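Local coordinates for thymidylate synthase ThyX (Streptomyces cacaoi subsp. asoensis, PDB 4P5A), which probably catalyses the FAD-dependent reductive methylation of UMP or dUMP, with methylenetetrahydrofolate as methyl donor, as a homotetramer, at residues L190-H195 and Y201-Q206; T194-A199 and V212-E217; R75-T80 and A105-D110. All blocks are in the same frame, centred on the assembly; numbering follows the deposited sequence.

Contact 1: L190-H195 and Y201-Q206. With FAD (flavin-adenine dinucleotide), chain H.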
loop_
_atom_site.group_PDB
_atom_site.type_symbol
_atom_site.label_atom_id
_atom_site.label_comp_id
_atom_site.label_asym_id
_atom_site.label_seq_id
_atom_site.Cartn_x
_atom_site.Cartn_y
_atom_site.Cartn_z
ATOM N N LEU B 190 -2.413 10.822 -12.763
ATOM C CA LEU B 190 -2.672 11.669 -13.956
ATOM C C LEU B 190 -3.384 10.785 -15.015
ATOM O O LEU B 190 -4.216 11.308 -15.748
ATOM C CB LEU B 190 -1.376 12.240 -14.565
ATOM C CG LEU B 190 -0.715 13.309 -13.627
ATOM C CD1 LEU B 190 0.559 13.703 -14.239
ATOM C CD2 LEU B 190 -1.621 14.575 -13.468
ATOM N N SER B 191 -3.024 9.515 -15.123
ATOM C CA SER B 191 -3.663 8.626 -16.160
ATOM C C SER B 191 -5.116 8.528 -15.871
ATOM O O SER B 191 -5.925 8.435 -16.783
ATOM C CB SER B 191 -3.040 7.240 -16.113
ATOM O OG SER B 191 -3.497 6.434 -17.183
ATOM N N LEU B 192 -5.505 8.605 -14.616
ATOM C CA LEU B 192 -6.975 8.397 -14.287
ATOM C C LEU B 192 -7.740 9.750 -14.171
ATOM O O LEU B 192 -8.944 9.809 -14.393
ATOM C CB LEU B 192 -7.097 7.688 -12.911
ATOM C CG LEU B 192 -6.706 6.246 -12.944
ATOM C CD1 LEU B 192 -6.505 5.756 -11.381
ATOM C CD2 LEU B 192 -7.801 5.417 -13.705
ATOM N N ARG B 193 -7.058 10.817 -13.766
ATOM C CA ARG B 193 -7.710 12.085 -13.380
ATOM C C ARG B 193 -7.486 13.178 -14.456
ATOM O O ARG B 193 -7.754 14.357 -14.187
ATOM C CB ARG B 193 -7.239 12.615 -12.023
ATOM C CG ARG B 193 -7.516 11.628 -10.926
ATOM C CD ARG B 193 -9.009 11.218 -10.783
ATOM N NE ARG B 193 -9.220 10.398 -9.521
ATOM C CZ ARG B 193 -10.443 10.043 -9.123
ATOM N NH1 ARG B 193 -11.551 10.404 -9.874
ATOM N NH2 ARG B 193 -10.587 9.373 -7.979
ATOM N N THR B 194 -7.039 12.787 -15.636
ATOM C CA THR B 194 -7.109 13.730 -16.769
ATOM C C THR B 194 -7.847 13.014 -17.914
ATOM O O THR B 194 -7.689 11.780 -18.140
ATOM C CB THR B 194 -5.769 14.206 -17.255
ATOM O OG1 THR B 194 -4.964 13.080 -17.637
ATOM C CG2 THR B 194 -5.087 15.021 -16.218
ATOM N N HIS B 195 -8.637 13.811 -18.661
ATOM C CA HIS B 195 -9.373 13.248 -19.836
ATOM C C HIS B 195 -8.593 13.651 -21.100
ATOM O O HIS B 195 -8.681 14.788 -21.530
ATOM C CB HIS B 195 -10.762 13.883 -19.888
ATOM C CG HIS B 195 -11.551 13.454 -21.089
ATOM N ND1 HIS B 195 -11.722 14.265 -22.200
ATOM C CD2 HIS B 195 -12.180 12.284 -21.376
ATOM C CE1 HIS B 195 -12.420 13.610 -23.123
ATOM N NE2 HIS B 195 -12.725 12.412 -22.642
ATOM N N TYR B 201 -5.630 5.007 -22.582
ATOM C CA TYR B 201 -6.965 4.783 -21.916
ATOM C C TYR B 201 -7.641 6.136 -21.724
ATOM O O TYR B 201 -7.055 7.067 -21.190
ATOM C CB TYR B 201 -6.774 4.122 -20.550
ATOM C CG TYR B 201 -6.271 2.748 -20.696
ATOM C CD1 TYR B 201 -7.181 1.701 -20.799
ATOM C CD2 TYR B 201 -4.880 2.485 -20.751
ATOM C CE1 TYR B 201 -6.697 0.420 -20.920
ATOM C CE2 TYR B 201 -4.404 1.260 -20.883
ATOM C CZ TYR B 201 -5.343 0.204 -21.007
ATOM O OH TYR B 201 -4.864 -1.087 -21.147
ATOM N N VAL B 202 -8.872 6.267 -22.172
ATOM C CA VAL B 202 -9.524 7.544 -22.034
ATOM C C VAL B 202 -10.342 7.503 -20.737
ATOM O O VAL B 202 -11.249 6.679 -20.588
ATOM C CB VAL B 202 -10.323 7.941 -23.273
ATOM C CG1 VAL B 202 -10.925 9.302 -23.103
ATOM C CG2 VAL B 202 -9.398 7.829 -24.604
ATOM N N SER B 203 -9.972 8.319 -19.761
ATOM C CA SER B 203 -10.668 8.312 -18.474
ATOM C C SER B 203 -11.629 9.495 -18.471
ATOM O O SER B 203 -11.451 10.421 -19.239
ATOM C CB SER B 203 -9.602 8.462 -17.366
ATOM O OG SER B 203 -10.218 8.278 -16.066
ATOM N N HIS B 204 -12.653 9.456 -17.619
ATOM C CA HIS B 204 -13.686 10.506 -17.618
ATOM C C HIS B 204 -13.825 11.059 -16.201
ATOM O O HIS B 204 -14.892 10.966 -15.590
ATOM C CB HIS B 204 -15.023 9.861 -18.044
ATOM C CG HIS B 204 -15.022 9.478 -19.474
ATOM N ND1 HIS B 204 -14.986 10.424 -20.474
ATOM C CD2 HIS B 204 -14.867 8.272 -20.081
ATOM C CE1 HIS B 204 -14.860 9.814 -21.644
ATOM N NE2 HIS B 204 -14.802 8.515 -21.435
ATOM N N PRO B 205 -12.748 11.644 -15.651
ATOM C CA PRO B 205 -12.903 12.218 -14.319
ATOM C C PRO B 205 -13.765 13.473 -14.366
ATOM O O PRO B 205 -13.869 14.185 -15.422
ATOM C CB PRO B 205 -11.450 12.695 -14.021
ATOM C CG PRO B 205 -10.871 13.068 -15.396
ATOM C CD PRO B 205 -11.440 11.932 -16.274
ATOM N N GLN B 206 -14.295 13.820 -13.239
ATOM C CA GLN B 206 -14.961 15.084 -13.063
ATOM C C GLN B 206 -14.061 16.260 -13.368
ATOM O O GLN B 206 -12.881 16.269 -13.016
ATOM C CB GLN B 206 -15.556 15.173 -11.636
ATOM C CG GLN B 206 -16.359 16.489 -11.407
ATOM C CD GLN B 206 -17.555 16.398 -10.458
ATOM O OE1 GLN B 206 -17.869 15.369 -9.970
ATOM N NE2 GLN B 206 -18.343 17.552 -10.324
HETATM P PA FAD H . -4.504 3.804 -5.846
HETATM O O1A FAD H . -3.511 4.887 -5.883
HETATM O O2A FAD H . -5.368 3.590 -4.719
HETATM O O5B FAD H . -3.764 2.480 -6.193
HETATM C C5B FAD H . -2.831 2.410 -7.344
HETATM C C4B FAD H . -2.637 0.980 -7.772
HETATM O O4B FAD H . -2.127 0.232 -6.650
HETATM C C3B FAD H . -3.930 0.303 -8.103
HETATM O O3B FAD H . -4.311 0.564 -9.475
HETATM C C2B FAD H . -3.616 -1.190 -7.902
HETATM O O2B FAD H . -2.749 -1.591 -9.026
HETATM C C1B FAD H . -2.700 -1.134 -6.641
HETATM N N9A FAD H . -3.409 -1.309 -5.360
HETATM C C8A FAD H . -3.346 -0.467 -4.314
HETATM N N7A FAD H . -4.018 -0.958 -3.274
HETATM C C5A FAD H . -4.481 -2.212 -3.663
HETATM C C6A FAD H . -5.238 -3.252 -3.067
HETATM N N6A FAD H . -5.675 -3.194 -1.770
HETATM N N1A FAD H . -5.515 -4.355 -3.837
HETATM C C2A FAD H . -5.049 -4.499 -5.099
HETATM N N3A FAD H . -4.322 -3.526 -5.708
HETATM C C4A FAD H . -4.084 -2.377 -5.014
HETATM N N1 FAD H . -14.949 4.761 -6.775
HETATM C C2 FAD H . -16.054 4.275 -6.126
HETATM O O2 FAD H . -16.072 4.003 -4.936
HETATM N N3 FAD H . -17.250 4.233 -6.804
HETATM C C4 FAD H . -17.342 4.661 -8.122
HETATM O O4 FAD H . -18.463 4.516 -8.682
HETATM C C4X FAD H . -16.196 5.134 -8.788
HETATM N N5 FAD H . -16.178 5.460 -10.164
HETATM C C5X FAD H . -15.029 6.109 -10.705
HETATM C C6 FAD H . -14.994 6.718 -11.981
HETATM C C7 FAD H . -13.840 7.325 -12.500
HETATM C C7M FAD H . -13.983 7.935 -13.905
HETATM C C8 FAD H . -12.630 7.441 -11.758
HETATM C C8M FAD H . -11.317 8.058 -12.333
HETATM C C9 FAD H . -12.638 6.858 -10.469
HETATM C C9A FAD H . -13.836 6.252 -9.936
HETATM N N10 FAD H . -13.830 5.676 -8.638
HETATM C C10 FAD H . -15.013 5.174 -8.090
HETATM C "C1'" FAD H . -12.626 5.782 -7.763
HETATM C "C2'" FAD H . -11.770 4.532 -8.255
HETATM O "O2'" FAD H . -12.409 3.258 -7.947
HETATM C "C3'" FAD H . -10.433 4.463 -7.473
HETATM O "O3'" FAD H . -10.607 4.492 -6.044
HETATM C "C4'" FAD H . -9.465 5.706 -7.850
HETATM O "O4'" FAD H . -9.565 5.943 -9.215
HETATM C "C5'" FAD H . -8.017 5.349 -7.424
HETATM O "O5'" FAD H . -7.499 4.417 -8.396
HETATM P P FAD H . -6.565 3.220 -7.846
HETATM O O1P FAD H . -7.232 2.352 -6.828
HETATM O O2P FAD H . -6.130 2.517 -9.066
HETATM O O3P FAD H . -5.356 3.971 -7.140
HETATM O O HOH W 1 -5.370 8.360 -19.458
HETATM O O HOH W 2 -7.812 10.157 -20.176
#
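Ser-203 and Pro-205, in the connection between helices 183-193 and 207-223 of the ThyX fold, pack tightly on the end region of helix 183-193, whose Arg-193 meets flavin and nucleotide. Ser-203 OG donates a short bond to Leu-192 O (2.6 Å), at 125° to the C=O and tilted from the carbonyl plane; chi1 of -172° puts OG trans to the serine N. The Pro-205 ring lies against the Arg-193 to Thr-194 peptide, CG 3.5 Å from Arg-193 C. On the flavin side, a bend at chi2 (-57°) lays one face of the Arg-193 guanidinium by the flavin methyl, NH1 3.4 Å from FAD C8M. Arg-193 NE bonds His-87 NE2 and NH2 bonds O2 of 5-bromo-UMP, consistent with the predicted part of Arg-193 in ionising the pyrimidine. The other side is looser. Water 1 sits between Ser-191 O and Tyr-201 O, while water 2 accepts from Ser-203 N (2.9 Å) and also bonds Thr-194 O. The partly exposed rings of His-195 and His-204 meet obliquely, centroids 5.0 Å apart. His-195 CD2 points edge-on at Ser-203 O (2.9 Å), a buried carbonyl with no hydrogen-bond partner in the model.

Contact 2: T194-A199 and V212-E217; sequences THRPDA and VAEQME
Arg-196 and Glu-214 form a salt bridge between the loop following helix 183-193 and the next helix, 207-223; a type I turn, Arg-196 to Ala-199, begins at the arginine. In one of the two modelled conformers of Arg-196, NH2 reaches Glu-214 OE2 at 3.2 Å with a moderately bent N-H (144°), meeting the carboxylate on its anti side; the two flat groups are turned 44° apart. Each charge has a second mate, as Arg-196 NH1 pairs with Glu-210 OE1 and Glu-214 OE1 with Arg-207 NH1. Glu-217 OE2 forms a salt bridge with Arg-236 NH1. An alanine in place of Glu-214 would remove the carboxylate, and Arg-207 and Arg-196 NH2 would probably each lose this charged mate, with Arg-196 relying on Glu-210. Among the other hydrogen bonds, Arg-196 NH1 donates to His-195 O (3.1 Å) from above the carbonyl plane, and water 3 donates to Glu-217 OE1 (2.6 Å) while taking a weak bond from Arg-196 NH2. Thr-194 OG1, between the backbone N and carbonyl carbon (chi1 57°), donates to Leu-190 O and also bonds Arg-236 NH2. Within the loop, Thr-194 CB sits 3.8 Å above one guanidinium face of Arg-196. The apolar contact across is a single pair of methyl groups, Thr-194 CG2 meeting Ala-213 CB at 3.7 Å.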
loop_
_atom_site.group_PDB
_atom_site.type_symbol
_atom_site.label_atom_id
_atom_site.label_comp_id
_atom_site.label_asym_id
_atom_site.label_seq_id
_atom_site.Cartn_x
_atom_site.Cartn_y
_atom_site.Cartn_z
ATOM N N THR B 194 -7.039 12.787 -15.636
ATOM C CA THR B 194 -7.109 13.730 -16.769
ATOM C C THR B 194 -7.847 13.014 -17.914
ATOM O O THR B 194 -7.689 11.780 -18.140
ATOM C CB THR B 194 -5.769 14.206 -17.255
ATOM O OG1 THR B 194 -4.964 13.080 -17.637
ATOM C CG2 THR B 194 -5.087 15.021 -16.218
ATOM N N HIS B 195 -8.637 13.811 -18.661
ATOM C CA HIS B 195 -9.373 13.248 -19.836
ATOM C C HIS B 195 -8.593 13.651 -21.100
ATOM O O HIS B 195 -8.681 14.788 -21.530
ATOM C CB HIS B 195 -10.762 13.883 -19.888
ATOM C CG HIS B 195 -11.551 13.454 -21.089
ATOM N ND1 HIS B 195 -11.722 14.265 -22.200
ATOM C CD2 HIS B 195 -12.180 12.284 -21.376
ATOM C CE1 HIS B 195 -12.420 13.610 -23.123
ATOM N NE2 HIS B 195 -12.725 12.412 -22.642
ATOM N N ARG B 196 -7.880 12.708 -21.685
ATOM C CA ARG B 196 -7.044 12.970 -22.826
ATOM C C ARG B 196 -7.391 11.999 -23.946
ATOM O O ARG B 196 -6.981 10.827 -23.904
ATOM C CB ARG B 196 -5.583 12.837 -22.445
ATOM C CG ARG B 196 -5.193 13.902 -21.440
ATOM C CD ARG B 196 -5.250 15.320 -22.064
ATOM N NE ARG B 196 -4.755 16.227 -21.039
ATOM C CZ ARG B 196 -5.483 16.832 -20.118
ATOM N NH1 ARG B 196 -6.829 16.776 -20.068
ATOM N NH2 ARG B 196 -4.843 17.564 -19.281
ATOM N N PRO B 197 -8.145 12.494 -24.954
ATOM C CA PRO B 197 -8.752 11.559 -25.950
ATOM C C PRO B 197 -7.758 10.756 -26.795
ATOM O O PRO B 197 -8.152 9.713 -27.333
ATOM C CB PRO B 197 -9.610 12.487 -26.849
ATOM C CG PRO B 197 -10.084 13.583 -25.827
ATOM C CD PRO B 197 -8.747 13.856 -25.024
ATOM N N ASP B 198 -6.531 11.278 -26.893
ATOM C CA ASP B 198 -5.296 10.674 -27.422
ATOM C C ASP B 198 -4.604 9.544 -26.540
ATOM O O ASP B 198 -3.743 8.795 -27.039
ATOM C CB ASP B 198 -4.249 11.827 -27.560
ATOM C CG ASP B 198 -4.035 12.696 -26.185
ATOM O OD1 ASP B 198 -2.884 12.637 -25.534
ATOM O OD2 ASP B 198 -5.002 13.469 -25.780
ATOM N N ALA B 199 -4.962 9.443 -25.232
ATOM C CA ALA B 199 -4.239 8.558 -24.290
ATOM C C ALA B 199 -4.504 7.102 -24.594
ATOM O O ALA B 199 -5.550 6.761 -25.268
ATOM C CB ALA B 199 -4.648 8.889 -22.810
ATOM N N VAL B 212 -7.247 20.051 -10.683
ATOM C CA VAL B 212 -6.152 19.744 -9.732
ATOM C C VAL B 212 -5.061 19.065 -10.481
ATOM O O VAL B 212 -3.834 19.439 -10.338
ATOM C CB VAL B 212 -6.672 18.837 -8.570
ATOM C CG1 VAL B 212 -5.476 18.341 -7.673
ATOM C CG2 VAL B 212 -7.759 19.595 -7.702
ATOM N N ALA B 213 -5.426 17.963 -11.185
ATOM C CA ALA B 213 -4.418 17.147 -11.877
ATOM C C ALA B 213 -3.605 18.003 -12.881
ATOM O O ALA B 213 -2.402 17.790 -12.993
ATOM C CB ALA B 213 -5.098 16.015 -12.654
ATOM N N GLU B 214 -4.258 18.890 -13.657
ATOM C CA GLU B 214 -3.486 19.637 -14.672
ATOM C C GLU B 214 -2.452 20.559 -14.025
ATOM O O GLU B 214 -1.341 20.704 -14.520
ATOM C CB GLU B 214 -4.469 20.492 -15.587
ATOM C CG GLU B 214 -5.307 19.572 -16.415
ATOM C CD GLU B 214 -6.515 20.272 -17.114
ATOM O OE1 GLU B 214 -6.984 21.368 -16.620
ATOM O OE2 GLU B 214 -6.961 19.675 -18.130
ATOM N N GLN B 215 -2.774 21.100 -12.879
ATOM C CA GLN B 215 -1.823 21.984 -12.234
ATOM C C GLN B 215 -0.667 21.197 -11.631
ATOM O O GLN B 215 0.456 21.685 -11.583
ATOM C CB GLN B 215 -2.535 22.849 -11.183
ATOM C CG GLN B 215 -3.568 23.846 -11.797
ATOM C CD GLN B 215 -4.238 24.644 -10.645
ATOM O OE1 GLN B 215 -3.561 25.292 -9.830
ATOM N NE2 GLN B 215 -5.531 24.492 -10.511
ATOM N N MET B 216 -0.984 20.015 -11.081
ATOM C CA MET B 216 0.076 19.196 -10.557
ATOM C C MET B 216 1.006 18.859 -11.704
ATOM O O MET B 216 2.218 18.784 -11.559
ATOM C CB MET B 216 -0.519 17.887 -9.945
ATOM C CG MET B 216 -1.108 18.238 -8.590
ATOM S SD MET B 216 -1.915 16.700 -7.994
ATOM C CE MET B 216 -2.371 17.184 -6.308
ATOM N N GLU B 217 0.443 18.436 -12.815
ATOM C CA GLU B 217 1.278 18.011 -13.971
ATOM C C GLU B 217 2.183 19.113 -14.492
ATOM O O GLU B 217 3.333 18.858 -14.853
ATOM C CB GLU B 217 0.345 17.495 -15.104
ATOM C CG GLU B 217 1.161 16.923 -16.285
ATOM C CD GLU B 217 0.322 16.113 -17.288
ATOM O OE1 GLU B 217 -0.902 15.886 -17.061
ATOM O OE2 GLU B 217 0.928 15.664 -18.278
HETATM O O HOH W 3 -2.498 17.820 -17.856
#

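Contact 3: R75-T80 and A105-D110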
loop_
_atom_site.group_PDB
_atom_site.type_symbol
_atom_site.label_atom_id
_atom_site.label_comp_id
_atom_site.label_asym_id
_atom_site.label_seq_id
_atom_site.Cartn_x
_atom_site.Cartn_y
_atom_site.Cartn_z
ATOM N N ARG B 75 -6.200 23.507 -2.528
ATOM C CA ARG B 75 -7.454 24.005 -2.035
ATOM C C ARG B 75 -8.610 23.703 -2.997
ATOM O O ARG B 75 -8.559 24.078 -4.193
ATOM C CB ARG B 75 -7.341 25.535 -1.849
ATOM C CG ARG B 75 -8.601 26.173 -1.153
ATOM C CD ARG B 75 -8.379 27.739 -0.821
ATOM N NE ARG B 75 -6.950 28.026 -0.647
ATOM C CZ ARG B 75 -6.288 28.006 0.514
ATOM N NH1 ARG B 75 -6.917 27.760 1.672
ATOM N NH2 ARG B 75 -4.990 28.247 0.525
ATOM N N ALA B 76 -9.635 22.989 -2.520
ATOM C CA ALA B 76 -10.661 22.473 -3.448
ATOM C C ALA B 76 -11.856 22.167 -2.583
ATOM O O ALA B 76 -11.707 21.927 -1.359
ATOM C CB ALA B 76 -10.138 21.156 -4.193
ATOM N N PRO B 77 -13.077 22.057 -3.213
ATOM C CA PRO B 77 -14.273 21.676 -2.502
ATOM C C PRO B 77 -14.194 20.213 -2.046
ATOM O O PRO B 77 -13.481 19.393 -2.674
ATOM C CB PRO B 77 -15.394 21.888 -3.541
ATOM C CG PRO B 77 -14.705 21.734 -4.894
ATOM C CD PRO B 77 -13.291 22.315 -4.662
ATOM N N ILE B 78 -14.836 19.918 -0.952
ATOM C CA ILE B 78 -14.822 18.535 -0.434
ATOM C C ILE B 78 -15.149 17.458 -1.500
ATOM O O ILE B 78 -14.479 16.419 -1.536
ATOM C CB ILE B 78 -15.841 18.453 0.735
ATOM C CG1 ILE B 78 -15.217 19.171 1.918
ATOM C CG2 ILE B 78 -16.154 16.954 1.107
ATOM C CD1 ILE B 78 -16.163 19.295 3.090
ATOM N N PHE B 79 -16.133 17.687 -2.384
ATOM C CA PHE B 79 -16.363 16.618 -3.318
ATOM C C PHE B 79 -15.170 16.265 -4.195
ATOM O O PHE B 79 -15.086 15.138 -4.676
ATOM C CB PHE B 79 -17.619 16.804 -4.184
ATOM C CG PHE B 79 -17.493 17.893 -5.207
ATOM C CD1 PHE B 79 -17.715 19.248 -4.870
ATOM C CD2 PHE B 79 -17.077 17.564 -6.508
ATOM C CE1 PHE B 79 -17.538 20.265 -5.880
ATOM C CE2 PHE B 79 -16.876 18.557 -7.474
ATOM C CZ PHE B 79 -17.053 19.899 -7.142
ATOM N N THR B 80 -14.315 17.238 -4.491
ATOM C CA THR B 80 -13.112 16.993 -5.305
ATOM C C THR B 80 -11.970 16.452 -4.431
ATOM O O THR B 80 -11.206 15.618 -4.883
ATOM C CB THR B 80 -12.674 18.344 -5.913
ATOM O OG1 THR B 80 -13.694 18.734 -6.847
ATOM C CG2 THR B 80 -11.359 18.198 -6.704
ATOM N N ALA B 105 -16.373 29.668 2.484
ATOM C CA ALA B 105 -16.024 29.693 1.056
ATOM C C ALA B 105 -16.560 28.459 0.450
ATOM O O ALA B 105 -16.336 27.327 1.003
ATOM C CB ALA B 105 -14.557 29.802 0.843
ATOM N N PHE B 106 -17.255 28.609 -0.679
ATOM C CA PHE B 106 -18.046 27.495 -1.280
ATOM C C PHE B 106 -17.794 27.533 -2.764
ATOM O O PHE B 106 -17.700 28.628 -3.382
ATOM C CB PHE B 106 -19.590 27.609 -1.006
ATOM C CG PHE B 106 -19.912 27.638 0.406
ATOM C CD1 PHE B 106 -20.052 28.835 1.060
ATOM C CD2 PHE B 106 -19.931 26.433 1.143
ATOM C CE1 PHE B 106 -20.258 28.901 2.412
ATOM C CE2 PHE B 106 -20.153 26.468 2.569
ATOM C CZ PHE B 106 -20.348 27.704 3.180
ATOM N N TYR B 107 -17.673 26.354 -3.392
ATOM C CA TYR B 107 -17.392 26.301 -4.799
ATOM C C TYR B 107 -18.678 26.371 -5.685
ATOM O O TYR B 107 -19.683 25.683 -5.432
ATOM C CB TYR B 107 -16.657 24.935 -5.145
ATOM C CG TYR B 107 -16.428 24.700 -6.625
ATOM C CD1 TYR B 107 -17.310 23.876 -7.371
ATOM C CD2 TYR B 107 -15.353 25.319 -7.304
ATOM C CE1 TYR B 107 -17.132 23.685 -8.727
ATOM C CE2 TYR B 107 -15.155 25.122 -8.683
ATOM C CZ TYR B 107 -16.035 24.334 -9.377
ATOM O OH TYR B 107 -15.870 24.099 -10.738
ATOM N N VAL B 108 -18.571 27.145 -6.769
ATOM C CA VAL B 108 -19.605 27.077 -7.831
ATOM C C VAL B 108 -18.837 27.064 -9.130
ATOM O O VAL B 108 -17.811 27.721 -9.245
ATOM C CB VAL B 108 -20.613 28.372 -7.758
ATOM C CG1 VAL B 108 -21.441 28.359 -6.497
ATOM C CG2 VAL B 108 -19.822 29.634 -7.894
ATOM N N PRO B 109 -19.334 26.360 -10.131
ATOM C CA PRO B 109 -18.590 26.285 -11.395
ATOM C C PRO B 109 -18.520 27.644 -12.086
ATOM O O PRO B 109 -19.464 28.426 -11.948
ATOM C CB PRO B 109 -19.366 25.269 -12.210
ATOM C CG PRO B 109 -20.725 24.994 -11.449
ATOM C CD PRO B 109 -20.598 25.597 -10.080
ATOM N N ASP B 110 -17.454 27.915 -12.836
ATOM C CA ASP B 110 -17.452 29.182 -13.600
ATOM C C ASP B 110 -18.216 29.074 -14.944
ATOM O O ASP B 110 -18.802 28.032 -15.320
ATOM C CB ASP B 110 -16.060 29.710 -13.812
ATOM C CG ASP B 110 -15.262 28.860 -14.729
ATOM O OD1 ASP B 110 -15.801 28.043 -15.562
ATOM O OD2 ASP B 110 -14.055 29.013 -14.642
#
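Pro-77 and Phe-79 both pack on Tyr-107, joining the end of an inner strand of the four-stranded antiparallel sheet to the short strand 105-107. The segment 75-80 enters as strand: Arg-75 is paired through its backbone with Thr-13, and Ala-76 with Ser-175, on the flanking strands 13-20 and 174-181. Pro-77 ends the strand and takes the N-cap position of helix 78-84, its O accepting from Thr-80 N at 2.9 Å. Its CB lies 3.7 Å from Tyr-107 CB, and its CG is 3.8 Å from Tyr-107 CG, so the proline covers the root of the tyrosine side chain. In Phe-79, CG between the backbone N and carbonyl carbon (chi1 71°) turns the ring edge to the tyrosine, CE1 standing 3.9 Å from Tyr-107 CD1 and CZ 4.0 Å from the same atom. The ring planes are inclined at 58°, with centroids 6.0 Å apart. Leu-167 of the second subunit packs on both rings, and the Phe-79 side chain is about 5 Å, nearest atoms, from a bound 5-bromo-UMP. Thr-80 places OG1 3.2 Å above one face of the Phe-79 ring, offset toward its rim. No hydrogen bond crosses the two segments: their contact is wholly apolar, and the tyrosine's polar end is served outside it, OH bonding Glu-208 OE1, which would help fix the ring's position.

Contact 3 comes first along the chain, opening at the end of strand 69-77 and the start of helix 78-84 and closing at strand 105-107. Contacts 1 and 2 follow, both starting near the end of helix 183-193; they share Thr-194 and His-195, and their centres are 7 Å apart. Contact 1 folds the connecting loop onto the helix end, contact 2 ties that loop to helix 207-223. Contact 3 lies about 19 Å from both, centre to centre, yet touches each: Phe-79 meets Gln-206 of contact 1, and Thr-80 meets Val-212 of contact 2. Contacts 1 and 3 also reach the second subunit, so the flavin and nucleotide site, the inter-helix loop and the start of helix 78-84 adjoin one subunit interface.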